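Local coordinates for protein nucleocapsid (Crimean-congo hemorrhagic fever virus, PDB 4AKL) that binds single-stranded and double-stranded RNA, probably helping to package the viral genome, and probably also cuts double-stranded DNA without sequence preference, at residues Glu322-Val327 / Ile395-Pro400. Numbering follows the deposited sequence.
Sequences ETFPTV and IPVANP
Val397 sets its two methyl groups against Phe324 and Pro325 near the N-terminal end of helix 324-336. CG2 lies 3.5 Å from Pro325 CA and 3.6 Å from Pro325 CB, while CG1 meets the Phe324 ring at its edge, near the ring plane, 3.8 Å from CE2. A branched valine suits this place because CG1 can meet that edge while CG2 packs chiefly on Pro325 and also lies near the ring. Phe324 reaches it with CG anti to the backbone N (chi1 171°), and its ring also packs edge-to-face on Phe392 and against Leu314. Proline fits close to this end, where an amide hydrogen is not needed, and its ring gives Val397 a compact apolar surface. A water donates to Pro325 O (2.7 Å) and accepts from Ala398 N (3.1 Å), linking the helix to the type I turn Pro396-Asn399. Asn399 N to Pro396 O closes that turn; Val397 N hydrogen-bonds with Ser328 OG, and its backbone pairs with that of Lys4. Thr323 O accepts from both Thr326 N and Thr326 OG1, the latter at 2.7 Å in the carbonyl plane. Beside the buried apolar contact, the water thus gives a helix carbonyl and a turn amide a shared partner.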
loop_
_atom_site.group_PDB
_atom_site.type_symbol
_atom_site.label_atom_id
_atom_site.label_comp_id
_atom_site.label_asym_id
_atom_site.label_seq_id
_atom_site.Cartn_x
_atom_site.Cartn_y
_atom_site.Cartn_z
ATOM N N GLU A 322 -17.895 -14.947 13.246
ATOM C CA GLU A 322 -17.849 -15.996 14.270
ATOM C C GLU A 322 -16.546 -16.811 14.271
ATOM O O GLU A 322 -16.123 -17.227 15.314
ATOM C CB GLU A 322 -19.109 -16.895 14.211
ATOM C CG GLU A 322 -20.410 -16.159 14.648
ATOM C CD GLU A 322 -20.885 -15.121 13.605
ATOM O OE1 GLU A 322 -20.674 -15.334 12.366
ATOM O OE2 GLU A 322 -21.443 -14.075 14.011
ATOM N N THR A 323 -15.916 -17.033 13.126
ATOM C CA THR A 323 -14.630 -17.748 13.097
ATOM C C THR A 323 -13.428 -16.819 13.180
ATOM O O THR A 323 -12.291 -17.292 13.351
ATOM C CB THR A 323 -14.501 -18.600 11.832
ATOM O OG1 THR A 323 -14.680 -17.780 10.686
ATOM C CG2 THR A 323 -15.577 -19.699 11.824
ATOM N N PHE A 324 -13.656 -15.501 13.077
ATOM C CA PHE A 324 -12.526 -14.528 13.106
ATOM C C PHE A 324 -11.611 -14.670 14.303
ATOM O O PHE A 324 -10.408 -14.587 14.141
ATOM C CB PHE A 324 -13.033 -13.078 13.025
ATOM C CG PHE A 324 -11.968 -12.069 13.262
ATOM C CD1 PHE A 324 -11.109 -11.693 12.237
ATOM C CD2 PHE A 324 -11.784 -11.519 14.512
ATOM C CE1 PHE A 324 -10.098 -10.764 12.470
ATOM C CE2 PHE A 324 -10.777 -10.589 14.734
ATOM C CZ PHE A 324 -9.962 -10.222 13.731
ATOM N N PRO A 325 -12.169 -14.908 15.519
ATOM C CA PRO A 325 -11.269 -14.999 16.671
ATOM C C PRO A 325 -10.180 -16.104 16.585
ATOM O O PRO A 325 -9.104 -15.958 17.191
ATOM C CB PRO A 325 -12.226 -15.283 17.834
ATOM C CG PRO A 325 -13.555 -14.761 17.345
ATOM C CD PRO A 325 -13.563 -15.137 15.921
ATOM N N THR A 326 -10.451 -17.159 15.832
ATOM C CA THR A 326 -9.445 -18.222 15.542
ATOM C C THR A 326 -8.344 -17.759 14.555
ATOM O O THR A 326 -7.155 -18.237 14.611
ATOM C CB THR A 326 -10.140 -19.509 15.034
ATOM O OG1 THR A 326 -10.592 -19.315 13.695
ATOM C CG2 THR A 326 -11.352 -19.891 15.940
ATOM N N VAL A 327 -8.690 -16.832 13.639
ATOM C CA VAL A 327 -7.661 -16.272 12.750
ATOM C C VAL A 327 -6.727 -15.419 13.602
ATOM O O VAL A 327 -5.511 -15.500 13.517
ATOM C CB VAL A 327 -8.248 -15.404 11.620
ATOM C CG1 VAL A 327 -7.143 -14.813 10.796
ATOM C CG2 VAL A 327 -9.196 -16.227 10.728
ATOM N N ILE A 395 -3.186 -8.637 19.283
ATOM C CA ILE A 395 -4.155 -8.883 20.358
ATOM C C ILE A 395 -5.037 -10.080 19.952
ATOM O O ILE A 395 -5.713 -10.009 18.936
ATOM C CB ILE A 395 -5.082 -7.665 20.560
ATOM C CG1 ILE A 395 -4.311 -6.343 20.844
ATOM C CG2 ILE A 395 -5.998 -7.926 21.659
ATOM C CD1 ILE A 395 -5.202 -5.056 20.835
ATOM N N PRO A 396 -5.004 -11.184 20.706
ATOM C CA PRO A 396 -5.924 -12.297 20.414
ATOM C C PRO A 396 -7.311 -11.942 20.959
ATOM O O PRO A 396 -7.486 -11.762 22.182
ATOM C CB PRO A 396 -5.319 -13.464 21.159
ATOM C CG PRO A 396 -4.671 -12.880 22.339
ATOM C CD PRO A 396 -4.243 -11.440 21.941
ATOM N N VAL A 397 -8.277 -11.820 20.067
ATOM C CA VAL A 397 -9.563 -11.207 20.460
ATOM C C VAL A 397 -10.384 -12.035 21.431
ATOM O O VAL A 397 -11.237 -11.492 22.128
ATOM C CB VAL A 397 -10.437 -10.834 19.234
ATOM C CG1 VAL A 397 -9.711 -9.822 18.348
ATOM C CG2 VAL A 397 -10.849 -12.060 18.491
ATOM N N ALA A 398 -10.118 -13.338 21.480
ATOM C CA ALA A 398 -10.772 -14.241 22.434
ATOM C C ALA A 398 -10.346 -13.980 23.888
ATOM O O ALA A 398 -11.125 -14.215 24.799
ATOM C CB ALA A 398 -10.493 -15.714 22.058
ATOM N N ASN A 399 -9.106 -13.524 24.092
ATOM C CA ASN A 399 -8.576 -13.184 25.444
ATOM C C ASN A 399 -7.593 -12.006 25.323
ATOM O O ASN A 399 -6.395 -12.213 25.385
ATOM C CB ASN A 399 -7.881 -14.402 26.079
ATOM C CG ASN A 399 -8.860 -15.513 26.488
ATOM O OD1 ASN A 399 -9.646 -15.345 27.423
ATOM N ND2 ASN A 399 -8.804 -16.667 25.792
ATOM N N PRO A 400 -8.095 -10.773 25.122
ATOM C CA PRO A 400 -7.255 -9.603 24.816
ATOM C C PRO A 400 -6.087 -9.301 25.734
ATOM O O PRO A 400 -5.086 -8.762 25.264
ATOM C CB PRO A 400 -8.264 -8.428 24.883
ATOM C CG PRO A 400 -9.491 -9.014 24.485
ATOM C CD PRO A 400 -9.515 -10.402 25.083
HETATM O O HOH W 1 -8.204 -14.928 19.563
#